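DNA mismatch repair protein MUTS (PDB 1FW6) recognises mismatched DNA for repair, coupling this to a weak ATPase activity of its ABC-type nucleotide-binding domain. Local coordinates at residues Asp277-Ala282 with Leu527-Ala532; Thr281-Arg286 with Asp331-Ala336. All blocks are in the same frame, centred on the assembly; numbering follows the deposited sequence.

Interaction 1 of 2, residues Asp277-Ala282 with Leu527-Ala532; sequences DETRTA and LDVYAA
The carboxylate of D528, carried on helix 514-540, reaches into the bend of the loop 277-282 and lies against T279, R280 and T281. The group swings off the helix toward the loop backbone because a chi1 of -171° sets CG opposite the backbone N. OD1 takes the amide of R280 on its syn side, a nearly straight bond of 2.8 Å between R280 N and D528 OD1. OD2 is gripped twice by T281: T281 N lies 2.8 Å and T281 OG1 2.6 Å from D528 OD2, both approaching from one face of the carboxylate, about 40° out of its plane. T281 OG1 donates here while accepting from G284 N as the N-cap of helix 282-293, so D528 probably helps to orient the capping hydroxyl. One turn further along, A532 packs its methyl on the loop backbone, with A532 CB 3.5 Å from T279 N. T279 lays CB and CG2 beside D528, and D277 OD1 accepts from T279 N, an Asx turn within the loop. L326 of helix 316-326 touches both T281 and D528. The contact joins a helix-connecting loop to a long helix of MutS domain III. Its chemistry implies that a buried carboxylate, paid for by two backbone amides and a hydroxyl, probably remains ionised and fixes the loop's path into the next helix.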
ATOM      1  N   ASP C 277     -24.723  -3.407  -5.945  1.00 29.68           N
ATOM      2  CA  ASP C 277     -25.114  -2.699  -4.739  1.00 30.46           C
ATOM      3  C   ASP C 277     -25.300  -1.202  -4.815  1.00 30.88           C
ATOM      4  O   ASP C 277     -24.352  -0.445  -5.040  1.00 30.13           O
ATOM      5  CB  ASP C 277     -24.139  -3.016  -3.608  1.00 32.62           C
ATOM      6  CG  ASP C 277     -24.476  -2.275  -2.331  1.00 34.35           C
ATOM      7  OD1 ASP C 277     -25.663  -2.297  -1.939  1.00 34.35           O
ATOM      8  OD2 ASP C 277     -23.555  -1.680  -1.722  1.00 35.96           O
ATOM      9  N   GLU C 278     -26.543  -0.786  -4.607  1.00 31.37           N
ATOM     10  CA  GLU C 278     -26.890   0.619  -4.605  1.00 31.46           C
ATOM     11  C   GLU C 278     -27.663   0.897  -3.333  1.00 31.57           C
ATOM     12  O   GLU C 278     -28.337   1.917  -3.215  1.00 32.67           O
ATOM     13  CB  GLU C 278     -27.726   0.966  -5.824  1.00 32.31           C
ATOM     14  CG  GLU C 278     -27.077   0.519  -7.094  1.00 35.12           C
ATOM     15  CD  GLU C 278     -27.441   1.375  -8.274  1.00 37.38           C
ATOM     16  OE1 GLU C 278     -28.647   1.537  -8.555  1.00 36.96           O
ATOM     17  OE2 GLU C 278     -26.504   1.885  -8.925  1.00 40.70           O
ATOM     18  N   THR C 279     -27.569  -0.026  -2.380  1.00 31.65           N
ATOM     19  CA  THR C 279     -28.243   0.140  -1.097  1.00 31.48           C
ATOM     20  C   THR C 279     -27.834   1.495  -0.535  1.00 31.68           C
ATOM     21  O   THR C 279     -26.750   2.003  -0.842  1.00 32.41           O
ATOM     22  CB  THR C 279     -27.817  -0.935  -0.079  1.00 30.75           C
ATOM     23  OG1 THR C 279     -26.392  -1.035  -0.074  1.00 30.84           O
ATOM     24  CG2 THR C 279     -28.424  -2.276  -0.415  1.00 30.28           C
ATOM     25  N   ARG C 280     -28.696   2.067   0.297  1.00 30.77           N
ATOM     26  CA  ARG C 280     -28.434   3.360   0.905  1.00 29.08           C
ATOM     27  C   ARG C 280     -27.977   3.260   2.350  1.00 26.61           C
ATOM     28  O   ARG C 280     -27.222   4.095   2.821  1.00 25.93           O
ATOM     29  CB  ARG C 280     -29.692   4.226   0.809  1.00 31.76           C
ATOM     30  CG  ARG C 280     -29.870   4.883  -0.564  1.00 34.15           C
ATOM     31  CD  ARG C 280     -28.709   5.841  -0.837  1.00 36.38           C
ATOM     32  NE  ARG C 280     -28.685   6.359  -2.206  1.00 38.44           N
ATOM     33  CZ  ARG C 280     -29.627   7.120  -2.757  1.00 36.47           C
ATOM     34  NH1 ARG C 280     -30.705   7.471  -2.071  1.00 37.11           N
ATOM     35  NH2 ARG C 280     -29.478   7.539  -4.004  1.00 37.77           N
ATOM     36  N   THR C 281     -28.432   2.224   3.042  1.00 25.26           N
ATOM     37  CA  THR C 281     -28.093   1.999   4.440  1.00 23.12           C
ATOM     38  C   THR C 281     -27.000   0.949   4.560  1.00 22.87           C
ATOM     39  O   THR C 281     -26.755   0.215   3.631  1.00 22.76           O
ATOM     40  CB  THR C 281     -29.310   1.491   5.193  1.00 23.49           C
ATOM     41  OG1 THR C 281     -29.509   0.106   4.882  1.00 23.25           O
ATOM     42  CG2 THR C 281     -30.556   2.268   4.775  1.00 22.92           C
ATOM     43  N   ALA C 282     -26.338   0.873   5.709  1.00 25.20           N
ATOM     44  CA  ALA C 282     -25.280  -0.124   5.910  1.00 26.14           C
ATOM     45  C   ALA C 282     -25.875  -1.527   6.159  1.00 26.18           C
ATOM     46  O   ALA C 282     -25.387  -2.525   5.613  1.00 27.36           O
ATOM     47  CB  ALA C 282     -24.359   0.291   7.075  1.00 26.25           C
ATOM     48  N   LEU C 527     -36.035  -3.407   2.979  1.00 31.19           N
ATOM     49  CA  LEU C 527     -36.622  -2.310   2.236  1.00 30.46           C
ATOM     50  C   LEU C 527     -35.529  -1.701   1.367  1.00 28.91           C
ATOM     51  O   LEU C 527     -35.715  -1.432   0.183  1.00 27.55           O
ATOM     52  CB  LEU C 527     -37.125  -1.263   3.219  1.00 31.94           C
ATOM     53  CG  LEU C 527     -38.542  -0.745   3.009  1.00 34.79           C
ATOM     54  CD1 LEU C 527     -38.829   0.341   4.042  1.00 35.23           C
ATOM     55  CD2 LEU C 527     -38.693  -0.208   1.602  1.00 34.41           C
ATOM     56  N   ASP C 528     -34.373  -1.498   1.983  1.00 26.64           N
ATOM     57  CA  ASP C 528     -33.244  -0.915   1.303  1.00 24.49           C
ATOM     58  C   ASP C 528     -32.807  -1.778   0.128  1.00 24.60           C
ATOM     59  O   ASP C 528     -32.681  -1.290  -0.993  1.00 24.27           O
ATOM     60  CB  ASP C 528     -32.115  -0.720   2.303  1.00 23.04           C
ATOM     61  CG  ASP C 528     -30.983   0.081   1.739  1.00 23.28           C
ATOM     62  OD1 ASP C 528     -31.211   0.836   0.776  1.00 22.56           O
ATOM     63  OD2 ASP C 528     -29.857  -0.035   2.264  1.00 23.43           O
ATOM     64  N   VAL C 529     -32.600  -3.067   0.363  1.00 25.27           N
ATOM     65  CA  VAL C 529     -32.170  -3.951  -0.717  1.00 25.61           C
ATOM     66  C   VAL C 529     -33.189  -4.054  -1.864  1.00 26.01           C
ATOM     67  O   VAL C 529     -32.822  -3.972  -3.042  1.00 25.23           O
ATOM     68  CB  VAL C 529     -31.893  -5.371  -0.203  1.00 24.95           C
ATOM     69  CG1 VAL C 529     -31.222  -6.192  -1.307  1.00 22.98           C
ATOM     70  CG2 VAL C 529     -31.050  -5.315   1.053  1.00 22.72           C
ATOM     71  N   TYR C 530     -34.459  -4.244  -1.513  1.00 25.91           N
ATOM     72  CA  TYR C 530     -35.523  -4.365  -2.505  1.00 26.27           C
ATOM     73  C   TYR C 530     -35.582  -3.169  -3.437  1.00 25.38           C
ATOM     74  O   TYR C 530     -35.718  -3.330  -4.648  1.00 25.83           O
ATOM     75  CB  TYR C 530     -36.869  -4.563  -1.805  1.00 28.05           C
ATOM     76  CG  TYR C 530     -37.028  -5.949  -1.213  1.00 30.45           C
ATOM     77  CD1 TYR C 530     -37.664  -6.143   0.014  1.00 30.27           C
ATOM     78  CD2 TYR C 530     -36.528  -7.073  -1.878  1.00 31.09           C
ATOM     79  CE1 TYR C 530     -37.797  -7.422   0.565  1.00 30.11           C
ATOM     80  CE2 TYR C 530     -36.657  -8.349  -1.334  1.00 31.09           C
ATOM     81  CZ  TYR C 530     -37.289  -8.511  -0.114  1.00 30.30           C
ATOM     82  OH  TYR C 530     -37.379  -9.762   0.433  1.00 32.14           O
ATOM     83  N   ALA C 531     -35.481  -1.973  -2.877  1.00 24.49           N
ATOM     84  CA  ALA C 531     -35.499  -0.758  -3.673  1.00 24.33           C
ATOM     85  C   ALA C 531     -34.193  -0.631  -4.470  1.00 25.12           C
ATOM     86  O   ALA C 531     -34.193  -0.227  -5.632  1.00 25.23           O
ATOM     87  CB  ALA C 531     -35.682   0.440  -2.766  1.00 24.13           C
ATOM     88  N   ALA C 532     -33.073  -0.979  -3.844  1.00 26.45           N
ATOM     89  CA  ALA C 532     -31.778  -0.897  -4.520  1.00 25.81           C
ATOM     90  C   ALA C 532     -31.777  -1.808  -5.735  1.00 25.43           C
ATOM     91  O   ALA C 532     -31.443  -1.375  -6.834  1.00 26.72           O
ATOM     92  CB  ALA C 532     -30.650  -1.294  -3.570  1.00 25.19           C
TER

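Interaction 2 of 2, residues Thr281-Arg286 with Asp331-Ala336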
ATOM      1  N   THR C 281     -28.432   2.224   3.042  1.00 25.26           N
ATOM      2  CA  THR C 281     -28.093   1.999   4.440  1.00 23.12           C
ATOM      3  C   THR C 281     -27.000   0.949   4.560  1.00 22.87           C
ATOM      4  O   THR C 281     -26.755   0.215   3.631  1.00 22.76           O
ATOM      5  CB  THR C 281     -29.310   1.491   5.193  1.00 23.49           C
ATOM      6  OG1 THR C 281     -29.509   0.106   4.882  1.00 23.25           O
ATOM      7  CG2 THR C 281     -30.556   2.268   4.775  1.00 22.92           C
ATOM      8  N   ALA C 282     -26.338   0.873   5.709  1.00 25.20           N
ATOM      9  CA  ALA C 282     -25.280  -0.124   5.910  1.00 26.14           C
ATOM     10  C   ALA C 282     -25.875  -1.527   6.159  1.00 26.18           C
ATOM     11  O   ALA C 282     -25.387  -2.525   5.613  1.00 27.36           O
ATOM     12  CB  ALA C 282     -24.359   0.291   7.075  1.00 26.25           C
ATOM     13  N   PRO C 283     -26.916  -1.630   7.010  1.00 25.09           N
ATOM     14  CA  PRO C 283     -27.497  -2.957   7.238  1.00 23.98           C
ATOM     15  C   PRO C 283     -27.988  -3.503   5.893  1.00 24.25           C
ATOM     16  O   PRO C 283     -27.970  -4.707   5.641  1.00 23.26           O
ATOM     17  CB  PRO C 283     -28.645  -2.664   8.196  1.00 22.57           C
ATOM     18  CG  PRO C 283     -28.104  -1.554   9.016  1.00 25.01           C
ATOM     19  CD  PRO C 283     -27.448  -0.653   7.976  1.00 24.12           C
ATOM     20  N   GLY C 284     -28.424  -2.592   5.029  1.00 24.34           N
ATOM     21  CA  GLY C 284     -28.897  -2.988   3.722  1.00 25.04           C
ATOM     22  C   GLY C 284     -27.753  -3.640   2.983  1.00 25.13           C
ATOM     23  O   GLY C 284     -27.864  -4.786   2.563  1.00 26.72           O
ATOM     24  N   ARG C 285     -26.651  -2.918   2.826  1.00 23.95           N
ATOM     25  CA  ARG C 285     -25.498  -3.466   2.143  1.00 25.20           C
ATOM     26  C   ARG C 285     -25.148  -4.822   2.745  1.00 25.33           C
ATOM     27  O   ARG C 285     -24.871  -5.779   2.024  1.00 24.96           O
ATOM     28  CB  ARG C 285     -24.298  -2.521   2.266  1.00 27.76           C
ATOM     29  CG  ARG C 285     -23.011  -3.053   1.616  1.00 31.80           C
ATOM     30  CD  ARG C 285     -21.875  -2.045   1.692  1.00 34.30           C
ATOM     31  NE  ARG C 285     -22.145  -0.888   0.842  1.00 38.37           N
ATOM     32  CZ  ARG C 285     -21.381   0.200   0.782  1.00 39.39           C
ATOM     33  NH1 ARG C 285     -20.286   0.305   1.524  1.00 39.54           N
ATOM     34  NH2 ARG C 285     -21.720   1.190  -0.027  1.00 40.51           N
ATOM     35  N   ARG C 286     -25.163  -4.919   4.066  1.00 25.49           N
ATOM     36  CA  ARG C 286     -24.833  -6.193   4.677  1.00 26.06           C
ATOM     37  C   ARG C 286     -25.793  -7.298   4.242  1.00 25.22           C
ATOM     38  O   ARG C 286     -25.357  -8.380   3.855  1.00 25.91           O
ATOM     39  CB  ARG C 286     -24.788  -6.070   6.203  1.00 24.56           C
ATOM     40  CG  ARG C 286     -23.539  -5.351   6.670  1.00 26.67           C
ATOM     41  CD  ARG C 286     -23.289  -5.554   8.156  1.00 27.02           C
ATOM     42  NE  ARG C 286     -24.377  -5.022   8.972  1.00 27.72           N
ATOM     43  CZ  ARG C 286     -24.463  -3.767   9.410  1.00 26.90           C
ATOM     44  NH1 ARG C 286     -23.517  -2.880   9.118  1.00 27.34           N
ATOM     45  NH2 ARG C 286     -25.505  -3.404  10.146  1.00 25.42           N
ATOM     46  N   ASP C 331     -27.163   3.334  11.064  1.00 30.97           N
ATOM     47  CA  ASP C 331     -27.009   1.912  11.355  1.00 30.03           C
ATOM     48  C   ASP C 331     -27.726   1.572  12.673  1.00 29.14           C
ATOM     49  O   ASP C 331     -27.086   1.427  13.708  1.00 29.33           O
ATOM     50  CB  ASP C 331     -25.510   1.593  11.480  1.00 29.39           C
ATOM     51  CG  ASP C 331     -25.197   0.148  11.214  1.00 30.32           C
ATOM     52  OD1 ASP C 331     -26.026  -0.706  11.607  1.00 31.04           O
ATOM     53  OD2 ASP C 331     -24.121  -0.130  10.625  1.00 29.21           O
ATOM     54  N   LEU C 332     -29.046   1.457  12.651  1.00 28.43           N
ATOM     55  CA  LEU C 332     -29.769   1.144  13.885  1.00 29.09           C
ATOM     56  C   LEU C 332     -29.303  -0.158  14.538  1.00 27.98           C
ATOM     57  O   LEU C 332     -29.171  -0.249  15.755  1.00 25.75           O
ATOM     58  CB  LEU C 332     -31.280   1.083  13.615  1.00 29.95           C
ATOM     59  CG  LEU C 332     -32.018   2.432  13.650  1.00 30.18           C
ATOM     60  CD1 LEU C 332     -31.388   3.377  12.660  1.00 30.46           C
ATOM     61  CD2 LEU C 332     -33.488   2.239  13.331  1.00 28.93           C
ATOM     62  N   GLU C 333     -29.053  -1.157  13.706  1.00 28.52           N
ATOM     63  CA  GLU C 333     -28.606  -2.464  14.149  1.00 27.66           C
ATOM     64  C   GLU C 333     -27.339  -2.353  14.964  1.00 27.47           C
ATOM     65  O   GLU C 333     -27.192  -3.025  15.978  1.00 29.47           O
ATOM     66  CB  GLU C 333     -28.370  -3.357  12.938  1.00 29.18           C
ATOM     67  CG  GLU C 333     -27.697  -4.685  13.244  1.00 29.65           C
ATOM     68  CD  GLU C 333     -27.686  -5.610  12.043  1.00 27.57           C
ATOM     69  OE1 GLU C 333     -27.210  -5.203  10.962  1.00 26.11           O
ATOM     70  OE2 GLU C 333     -28.159  -6.747  12.189  1.00 27.30           O
ATOM     71  N   ARG C 334     -26.407  -1.522  14.525  1.00 25.12           N
ATOM     72  CA  ARG C 334     -25.184  -1.359  15.290  1.00 24.51           C
ATOM     73  C   ARG C 334     -25.400  -0.448  16.495  1.00 24.14           C
ATOM     74  O   ARG C 334     -24.856  -0.673  17.576  1.00 23.74           O
ATOM     75  CB  ARG C 334     -24.081  -0.807  14.395  1.00 25.12           C
ATOM     76  CG  ARG C 334     -23.341  -1.900  13.672  1.00 24.38           C
ATOM     77  CD  ARG C 334     -22.378  -1.391  12.634  1.00 24.83           C
ATOM     78  NE  ARG C 334     -21.562  -2.507  12.204  1.00 27.93           N
ATOM     79  CZ  ARG C 334     -20.825  -2.531  11.109  1.00 28.96           C
ATOM     80  NH1 ARG C 334     -20.792  -1.488  10.300  1.00 30.25           N
ATOM     81  NH2 ARG C 334     -20.111  -3.607  10.837  1.00 32.32           N
ATOM     82  N   LEU C 335     -26.208   0.583  16.300  1.00 24.77           N
ATOM     83  CA  LEU C 335     -26.508   1.525  17.351  1.00 25.18           C
ATOM     84  C   LEU C 335     -27.186   0.772  18.489  1.00 25.70           C
ATOM     85  O   LEU C 335     -26.877   0.991  19.661  1.00 26.30           O
ATOM     86  CB  LEU C 335     -27.425   2.620  16.804  1.00 26.56           C
ATOM     87  CG  LEU C 335     -27.282   4.045  17.354  1.00 27.33           C
ATOM     88  CD1 LEU C 335     -27.979   4.179  18.691  1.00 26.62           C
ATOM     89  CD2 LEU C 335     -25.798   4.377  17.466  1.00 27.83           C
ATOM     90  N   ALA C 336     -28.098  -0.132  18.143  1.00 25.94           N
ATOM     91  CA  ALA C 336     -28.822  -0.910  19.150  1.00 26.64           C
ATOM     92  C   ALA C 336     -27.859  -1.772  19.955  1.00 27.17           C
ATOM     93  O   ALA C 336     -28.079  -2.043  21.135  1.00 25.47           O
ATOM     94  CB  ALA C 336     -29.886  -1.791  18.485  1.00 25.99           C
TER
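This is a salt-bridge network between the first turns of two helices, 282-293 and 332-340, within MutS domain III; their short axial segments run 107° apart and approach to 10.4 Å. R286 carries it. Its chain bends at chi3 (-62°), bringing the guanidinium end-on to D331: R286 NH1 meets D331 OD2 at 3.2 Å and R286 NH2 meets D331 OD1 at 3.1 Å, both on the syn side, with the two flat groups nearly coplanar. E333, extended beyond CG, brings OE1 to the same guanidinium edge, 2.6 Å from R286 NH2, using its anti side. D331 has a second duty as N-cap of helix 332-340, where OD1 also accepts from R334 N, from above the carboxylate plane. P283 rests its ring against D331. R286 NH1 sits over one face of the R334 guanidinium without bonding to it; the backbone carbonyls of R129, for R286, and of P128 and E130, for R334, accept from the pair and probably offset the like charges. Were R286 an alanine here, D331 and E333 would probably face each other without the cation between them, D331 keeping its capping bond and a long ion pair to R334. The chemistry implies that one arginine shared by two acids, one of them a helix cap, ties the two helix starts together, with the adjacent charges likely to keep both carboxylates ionised.

Overall arrangement
Both contacts sit at helix starts, where T281 and D331 are N-caps that also bind a neighbouring element. The contacts share T281 and A282, and their centres lie about 11 Å apart, away from the nucleotide and DNA sites. Interaction 1 is buried: it fastens the loop leading into helix 282-293 to helix 514-540, with an acid meeting neutral amides and a hydroxyl. Interaction 2 is partly buried and joins that same helix to helix 332-340 through charged pairs. Helix 514-540 also borders the second contact, where A525 touches P283 and A521 touches E333. A salt bridge from D277 to R285 links the two further.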